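Local structure of putative sortase (Streptococcus pneumoniae, 2W1J) at residues 34-42 and 157-165; 56-66 and 95-103. The protein probably catalyses, as a pilus-associated class C sortase, the transpeptidation that links pilin subunits covalently as the pilus fibre is built. One frame throughout, in Å; residues are numbered along the deposited sequence.

Contact 1 of 2, residues 34-42 and 157-165; sequences SLNNVVSGD and PTNFDDLLI
Val39 and Asp42 belong to the long loop between helix 18-33 and helix 46-49, probably the lid of class C pilin sortases, whose Asp-Pro-Trp motif would begin at Asp42. They lie against Phe160 and Pro157 of the loop joining strands 144-155 and 170-178, the beta6/beta7 loop of the sortase fold. The centre of the contact is a CH-pi interaction: Val39 CG1 sits 3.7 Å from the centroid of the Phe160 ring, only 6° off its normal. The opposite face of that ring carries the backbone O of Thr158, so the phenyl is held between a methyl group and a carbonyl. Branching at CB suits Val39 here. With CG1 placed trans to the backbone N (chi1 165°), this methyl meets the ring, while CG2 turns to Leu164, whose CD2 is 4.1 Å away, and to CB of Leu163. Gly41 C and Asp42 N come obliquely to Phe160 CZ, Asp42 N at 3.8 Å.

Asn37 ties the first part of this loop to the other through both ends of its amide. Asn37 OD1 accepts from Ile165 N at 2.9 Å, nearly straight (173°), in the carbonyl plane and on a lone pair. ND2 donates to a water that in turn donates to Leu163 O, and also to Gly98, fixing which way round the amide lies. Leu35 CD2 extends the apolar flank, 4.0 Å from Ile165 CD1.

At the other end, Asp42 runs alongside Pro157. Its OD2 forms a salt bridge with Arg186 of strand 185-194, consistent with class C sortases whose lid aspartate engages the active-site arginine. A water links Asp42 OD1 to Pro157 O, and OD2 rests 3.6 Å from Pro157 CB.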
# COMPACT_ATOMS: atom_id res chain seq x y z
N SER A 34 -8.49 -6.38 -14.86
CA SER A 34 -7.93 -7.60 -15.46
C SER A 34 -6.86 -8.24 -14.58
O SER A 34 -6.14 -9.12 -15.02
CB SER A 34 -7.33 -7.30 -16.83
OG SER A 34 -6.21 -6.44 -16.74
N LEU A 35 -6.78 -7.80 -13.33
CA LEU A 35 -5.71 -8.25 -12.44
C LEU A 35 -5.61 -9.76 -12.33
O LEU A 35 -6.59 -10.44 -12.04
CB LEU A 35 -5.93 -7.66 -11.05
CG LEU A 35 -4.91 -8.07 -9.99
CD1 LEU A 35 -3.55 -7.47 -10.30
CD2 LEU A 35 -5.40 -7.65 -8.61
N ASN A 36 -4.40 -10.28 -12.52
CA ASN A 36 -4.07 -11.63 -12.11
C ASN A 36 -3.74 -11.61 -10.63
O ASN A 36 -2.63 -11.25 -10.25
CB ASN A 36 -2.89 -12.17 -12.92
CG ASN A 36 -2.53 -13.60 -12.56
OD1 ASN A 36 -3.39 -14.38 -12.16
ND2 ASN A 36 -1.26 -13.94 -12.69
N ASN A 37 -4.71 -11.97 -9.80
CA ASN A 37 -4.64 -11.73 -8.35
C ASN A 37 -3.90 -12.87 -7.67
O ASN A 37 -4.48 -13.71 -6.98
CB ASN A 37 -6.07 -11.55 -7.80
CG ASN A 37 -6.11 -11.09 -6.35
OD1 ASN A 37 -7.05 -11.42 -5.63
ND2 ASN A 37 -5.14 -10.27 -5.93
N VAL A 38 -2.59 -12.89 -7.90
CA VAL A 38 -1.70 -13.89 -7.33
C VAL A 38 -0.54 -13.16 -6.69
O VAL A 38 0.16 -12.39 -7.34
CB VAL A 38 -1.18 -14.86 -8.42
CG1 VAL A 38 -0.15 -15.82 -7.82
CG2 VAL A 38 -2.34 -15.62 -9.05
N VAL A 39 -0.34 -13.40 -5.39
CA VAL A 39 0.65 -12.63 -4.67
C VAL A 39 2.04 -13.00 -5.12
O VAL A 39 2.41 -14.18 -5.17
CB VAL A 39 0.50 -12.76 -3.15
CG1 VAL A 39 1.75 -12.25 -2.44
CG2 VAL A 39 -0.73 -11.98 -2.69
N SER A 40 2.81 -11.98 -5.48
CA SER A 40 4.15 -12.17 -6.01
C SER A 40 5.02 -13.02 -5.09
O SER A 40 5.69 -13.94 -5.54
CB SER A 40 4.80 -10.80 -6.26
OG SER A 40 4.55 -9.92 -5.17
N GLY A 41 5.00 -12.71 -3.80
CA GLY A 41 5.80 -13.45 -2.83
C GLY A 41 5.89 -12.72 -1.49
O GLY A 41 5.34 -11.64 -1.33
N ASP A 42 6.59 -13.32 -0.53
CA ASP A 42 6.85 -12.68 0.76
C ASP A 42 7.94 -11.62 0.56
O ASP A 42 9.06 -11.96 0.20
CB ASP A 42 7.31 -13.72 1.78
CG ASP A 42 7.78 -13.10 3.09
OD1 ASP A 42 7.21 -12.07 3.51
OD2 ASP A 42 8.69 -13.68 3.72
N PRO A 157 4.52 -16.26 7.00
CA PRO A 157 4.92 -15.41 5.88
C PRO A 157 4.44 -15.82 4.48
O PRO A 157 4.32 -14.97 3.61
CB PRO A 157 6.44 -15.43 5.95
CG PRO A 157 6.71 -15.56 7.42
CD PRO A 157 5.66 -16.54 7.89
N THR A 158 4.17 -17.10 4.25
CA THR A 158 3.80 -17.52 2.90
C THR A 158 2.32 -17.84 2.74
O THR A 158 1.89 -18.38 1.71
CB THR A 158 4.62 -18.73 2.43
OG1 THR A 158 4.53 -19.78 3.41
CG2 THR A 158 6.07 -18.33 2.24
N ASN A 159 1.53 -17.51 3.76
CA ASN A 159 0.08 -17.63 3.67
C ASN A 159 -0.50 -16.33 3.13
O ASN A 159 -0.51 -15.32 3.83
CB ASN A 159 -0.50 -17.93 5.05
CG ASN A 159 -2.02 -17.89 5.06
OD1 ASN A 159 -2.66 -17.90 4.00
ND2 ASN A 159 -2.61 -17.83 6.25
N PHE A 160 -0.95 -16.35 1.88
CA PHE A 160 -1.44 -15.14 1.23
C PHE A 160 -2.97 -15.06 1.16
O PHE A 160 -3.51 -14.14 0.55
CB PHE A 160 -0.87 -15.04 -0.19
CG PHE A 160 0.63 -15.13 -0.24
CD1 PHE A 160 1.41 -14.46 0.69
CD2 PHE A 160 1.26 -15.89 -1.21
CE1 PHE A 160 2.79 -14.55 0.64
CE2 PHE A 160 2.64 -15.97 -1.27
CZ PHE A 160 3.41 -15.30 -0.33
N ASP A 161 -3.66 -16.00 1.79
CA ASP A 161 -5.12 -16.09 1.66
C ASP A 161 -5.80 -14.77 2.04
O ASP A 161 -6.78 -14.36 1.41
CB ASP A 161 -5.67 -17.20 2.56
CG ASP A 161 -5.30 -18.60 2.09
OD1 ASP A 161 -4.75 -18.74 0.98
OD2 ASP A 161 -5.57 -19.56 2.84
N ASP A 162 -5.29 -14.11 3.07
CA ASP A 162 -5.93 -12.91 3.60
C ASP A 162 -5.53 -11.66 2.83
O ASP A 162 -5.93 -10.56 3.23
CB ASP A 162 -5.57 -12.73 5.07
CG ASP A 162 -5.92 -13.95 5.89
OD1 ASP A 162 -7.12 -14.22 6.04
OD2 ASP A 162 -4.99 -14.63 6.37
N LEU A 163 -4.73 -11.82 1.78
CA LEU A 163 -4.23 -10.71 0.98
C LEU A 163 -4.92 -10.61 -0.38
O LEU A 163 -4.61 -9.72 -1.16
CB LEU A 163 -2.73 -10.85 0.76
CG LEU A 163 -1.90 -10.90 2.04
CD1 LEU A 163 -0.42 -11.04 1.71
CD2 LEU A 163 -2.14 -9.66 2.89
N LEU A 164 -5.83 -11.54 -0.65
CA LEU A 164 -6.47 -11.62 -1.96
C LEU A 164 -7.78 -10.84 -1.99
O LEU A 164 -8.34 -10.51 -0.95
CB LEU A 164 -6.72 -13.09 -2.32
CG LEU A 164 -5.46 -13.95 -2.40
CD1 LEU A 164 -5.85 -15.38 -2.73
CD2 LEU A 164 -4.47 -13.39 -3.42
N ILE A 165 -8.27 -10.57 -3.19
CA ILE A 165 -9.54 -9.86 -3.33
C ILE A 165 -10.66 -10.64 -2.68
O ILE A 165 -10.76 -11.86 -2.85
CB ILE A 165 -9.86 -9.60 -4.83
CG1 ILE A 165 -8.90 -8.55 -5.38
CG2 ILE A 165 -11.30 -9.17 -5.01
CD1 ILE A 165 -8.92 -8.46 -6.90
O HOH W 1 -5.31 -8.62 -3.53
O HOH W 2 4.75 -11.89 3.83

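Contact 2 of 2, residues 56-66 and 95-103; sequences YARMLEIHERM and HLEGTSLPI
The Tyr56 ring takes the aliphatic part of Glu97 over one face, with Glu97 CG 3.6 Å above the ring plane and displaced toward the rim. At its edge lie His95 ND1, in the plane, and the methyl CD2 of Leu101. The carboxylate of Glu97 leans over the same ring, its plane only 25° from that of the phenol. Tyr56 CG stands between the backbone N and the carbonyl carbon (chi1 65°), which carries the ring to Glu97 and His95. The His95 ring meets Tyr56 rim to rim, the planes at 46°, and Tyr56 OH and His95 ND1 share a hydrogen bond of 2.7 Å. The hydroxyl has a second partner in the backbone N of Gly83. His95 NE2 donates to Ser100 O at 2.8 Å, from above the carbonyl plane. Gripped at both nitrogens, the imidazole is fixed in rotation, a task that suits histidine.

Next to the rings Leu101 is the apolar centre. Ala57 CB, a single methyl, lies 3.9 Å from its CD2, while CD1 meets Met59 SD tip to tip. Leu60 CD1 reaches across to Leu101 CB at 3.9 Å and equally touches Ile103 CG2.

A type II turn runs from Leu96 to Thr99; at Gly98's backbone angles a CB would jam against the preceding carbonyl O. Leu96 O accepts from both N and OG1 of Thr99. Tyr56, Ala57 and the 3-10 segment 58-60 thus pack on the loop between strands 93-95 and 108-113 of the sortase beta-barrel, with helix 18-33 alongside (Leu101 on Phe31, Ile103 on Met25).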
# COMPACT_ATOMS: atom_id res chain seq x y z
N TYR A 56 4.90 -1.89 -13.42
CA TYR A 56 3.48 -2.17 -13.63
C TYR A 56 2.54 -1.05 -13.22
O TYR A 56 1.37 -1.04 -13.61
CB TYR A 56 3.08 -3.47 -12.94
CG TYR A 56 3.19 -3.42 -11.44
CD1 TYR A 56 2.13 -2.95 -10.67
CD2 TYR A 56 4.35 -3.81 -10.79
CE1 TYR A 56 2.22 -2.89 -9.29
CE2 TYR A 56 4.45 -3.76 -9.41
CZ TYR A 56 3.39 -3.29 -8.66
OH TYR A 56 3.51 -3.25 -7.29
N ALA A 57 3.04 -0.09 -12.44
CA ALA A 57 2.21 0.99 -11.91
C ALA A 57 2.60 2.37 -12.43
O ALA A 57 2.25 3.38 -11.82
CB ALA A 57 2.24 0.96 -10.37
N ARG A 58 3.32 2.42 -13.55
CA ARG A 58 3.80 3.70 -14.08
C ARG A 58 2.70 4.74 -14.26
O ARG A 58 2.93 5.94 -14.07
CB ARG A 58 4.58 3.50 -15.38
CG ARG A 58 5.90 2.77 -15.21
CD ARG A 58 6.68 2.73 -16.51
NE ARG A 58 7.27 4.02 -16.83
CZ ARG A 58 7.82 4.33 -17.99
NH1 ARG A 58 7.87 3.43 -18.97
NH2 ARG A 58 8.33 5.54 -18.18
N MET A 59 1.50 4.29 -14.62
CA MET A 59 0.39 5.22 -14.86
C MET A 59 0.01 6.02 -13.61
O MET A 59 -0.52 7.13 -13.72
CB MET A 59 -0.83 4.50 -15.44
CG MET A 59 -1.73 3.80 -14.42
SD MET A 59 -0.98 2.35 -13.65
CE MET A 59 -1.24 1.08 -14.89
N LEU A 60 0.28 5.46 -12.43
CA LEU A 60 -0.09 6.11 -11.17
C LEU A 60 1.06 6.93 -10.58
O LEU A 60 0.88 7.61 -9.57
CB LEU A 60 -0.52 5.05 -10.15
CG LEU A 60 -1.89 4.42 -10.41
CD1 LEU A 60 -2.24 3.44 -9.31
CD2 LEU A 60 -2.97 5.51 -10.52
N GLU A 61 2.22 6.90 -11.23
CA GLU A 61 3.43 7.43 -10.62
C GLU A 61 3.73 8.87 -10.99
O GLU A 61 3.59 9.26 -12.15
CB GLU A 61 4.64 6.57 -10.98
CG GLU A 61 4.60 5.21 -10.33
CD GLU A 61 5.74 4.33 -10.77
OE1 GLU A 61 6.60 4.79 -11.56
OE2 GLU A 61 5.78 3.16 -10.33
N ILE A 62 4.13 9.65 -9.99
CA ILE A 62 4.81 10.92 -10.20
C ILE A 62 6.20 10.77 -9.59
O ILE A 62 6.33 10.53 -8.38
CB ILE A 62 4.10 12.09 -9.49
CG1 ILE A 62 2.64 12.21 -9.95
CG2 ILE A 62 4.86 13.39 -9.74
CD1 ILE A 62 1.89 13.36 -9.29
N HIS A 63 7.22 10.90 -10.42
CA HIS A 63 8.59 10.67 -9.97
C HIS A 63 8.69 9.38 -9.17
O HIS A 63 9.23 9.36 -8.06
CB HIS A 63 9.08 11.85 -9.13
CG HIS A 63 9.01 13.16 -9.85
ND1 HIS A 63 8.67 14.34 -9.23
CD2 HIS A 63 9.22 13.48 -11.15
CE1 HIS A 63 8.69 15.33 -10.11
NE2 HIS A 63 9.01 14.83 -11.28
N GLU A 64 8.17 8.30 -9.74
CA GLU A 64 8.30 6.96 -9.18
C GLU A 64 7.41 6.64 -7.98
O GLU A 64 7.32 5.49 -7.58
CB GLU A 64 9.76 6.63 -8.87
CG GLU A 64 10.61 6.37 -10.10
CD GLU A 64 12.03 5.96 -9.76
OE1 GLU A 64 12.64 6.62 -8.90
OE2 GLU A 64 12.53 4.99 -10.37
N ARG A 65 6.74 7.64 -7.42
CA ARG A 65 5.85 7.39 -6.28
C ARG A 65 4.41 7.28 -6.75
O ARG A 65 3.93 8.14 -7.49
CB ARG A 65 5.97 8.50 -5.23
CG ARG A 65 7.25 8.43 -4.41
CD ARG A 65 7.45 9.68 -3.58
NE ARG A 65 7.94 10.79 -4.38
CZ ARG A 65 9.22 11.06 -4.60
NH1 ARG A 65 10.16 10.29 -4.05
NH2 ARG A 65 9.57 12.09 -5.35
N MET A 66 3.71 6.23 -6.33
CA MET A 66 2.32 6.06 -6.74
C MET A 66 1.34 6.67 -5.74
O MET A 66 0.13 6.62 -5.94
CB MET A 66 1.99 4.58 -6.99
CG MET A 66 1.63 3.80 -5.75
SD MET A 66 1.03 2.14 -6.14
CE MET A 66 2.55 1.37 -6.74
N HIS A 95 4.15 -1.35 -2.73
CA HIS A 95 2.91 -2.01 -3.11
C HIS A 95 3.20 -3.46 -3.47
O HIS A 95 4.11 -3.74 -4.26
CB HIS A 95 2.29 -1.27 -4.29
CG HIS A 95 1.11 -1.98 -4.86
ND1 HIS A 95 1.18 -2.76 -6.00
CD2 HIS A 95 -0.18 -2.05 -4.43
CE1 HIS A 95 -0.01 -3.28 -6.24
NE2 HIS A 95 -0.85 -2.87 -5.30
N LEU A 96 2.42 -4.38 -2.91
CA LEU A 96 2.61 -5.80 -3.16
C LEU A 96 2.08 -6.20 -4.54
O LEU A 96 0.88 -6.22 -4.79
CB LEU A 96 1.94 -6.63 -2.07
CG LEU A 96 2.22 -8.14 -2.04
CD1 LEU A 96 3.70 -8.44 -1.91
CD2 LEU A 96 1.45 -8.80 -0.91
N GLU A 97 3.00 -6.52 -5.45
CA GLU A 97 2.60 -6.88 -6.81
C GLU A 97 1.74 -8.13 -6.79
O GLU A 97 2.00 -9.07 -6.03
CB GLU A 97 3.83 -7.06 -7.70
CG GLU A 97 3.48 -7.26 -9.18
CD GLU A 97 4.68 -7.18 -10.11
OE1 GLU A 97 5.83 -7.11 -9.62
OE2 GLU A 97 4.46 -7.21 -11.35
N GLY A 98 0.69 -8.14 -7.61
CA GLY A 98 -0.31 -9.19 -7.56
C GLY A 98 -1.57 -8.75 -6.85
O GLY A 98 -2.61 -9.39 -6.98
N THR A 99 -1.50 -7.65 -6.08
CA THR A 99 -2.68 -7.09 -5.43
C THR A 99 -3.17 -5.87 -6.21
O THR A 99 -2.49 -5.36 -7.10
CB THR A 99 -2.43 -6.76 -3.93
OG1 THR A 99 -1.63 -5.58 -3.77
CG2 THR A 99 -1.78 -7.95 -3.23
N SER A 100 -4.37 -5.39 -5.90
CA SER A 100 -4.97 -4.28 -6.64
C SER A 100 -4.14 -3.01 -6.49
O SER A 100 -3.60 -2.74 -5.40
CB SER A 100 -6.37 -3.98 -6.11
OG SER A 100 -7.19 -5.13 -6.07
N LEU A 101 -4.06 -2.21 -7.55
CA LEU A 101 -3.54 -0.86 -7.41
C LEU A 101 -4.42 -0.05 -6.46
O LEU A 101 -5.64 -0.29 -6.38
CB LEU A 101 -3.49 -0.16 -8.76
CG LEU A 101 -2.58 -0.82 -9.80
CD1 LEU A 101 -2.73 -0.11 -11.13
CD2 LEU A 101 -1.13 -0.76 -9.33
N PRO A 102 -3.82 0.91 -5.74
CA PRO A 102 -4.54 1.62 -4.68
C PRO A 102 -5.39 2.74 -5.26
O PRO A 102 -5.12 3.93 -5.07
CB PRO A 102 -3.40 2.15 -3.80
CG PRO A 102 -2.26 2.36 -4.76
CD PRO A 102 -2.37 1.21 -5.73
N ILE A 103 -6.47 2.34 -5.93
CA ILE A 103 -7.46 3.26 -6.48
C ILE A 103 -8.88 2.93 -6.01
O ILE A 103 -9.83 3.60 -6.39
CB ILE A 103 -7.43 3.30 -8.02
CG1 ILE A 103 -7.78 1.92 -8.60
CG2 ILE A 103 -6.06 3.76 -8.50
CD1 ILE A 103 -8.00 1.90 -10.12

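Along the chain, contact 2 is nested within the loop closed by contact 1; their centres are 16 Å apart, yet they touch directly. Residues 95-103 run beside 34-42: Ser40 OG probably hydrogen-bonds Glu97 O (2.8 Å), with backbone bonding between the same two residues, and Asn37 ND2 probably hydrogen-bonds Gly98 O (2.9 Å). Segment 34-42 therefore has two partners, 157-165 and 95-103. His109 joins these two again, its ND1 bonded to Leu164 O and its backbone to Ser100. If 34-42 is part of the lid, as in related class C sortases, contact 1 ends at Asp42, whose pairing with Arg186 probably places the loop at the active site, whereas contact 2 is buried structural packing.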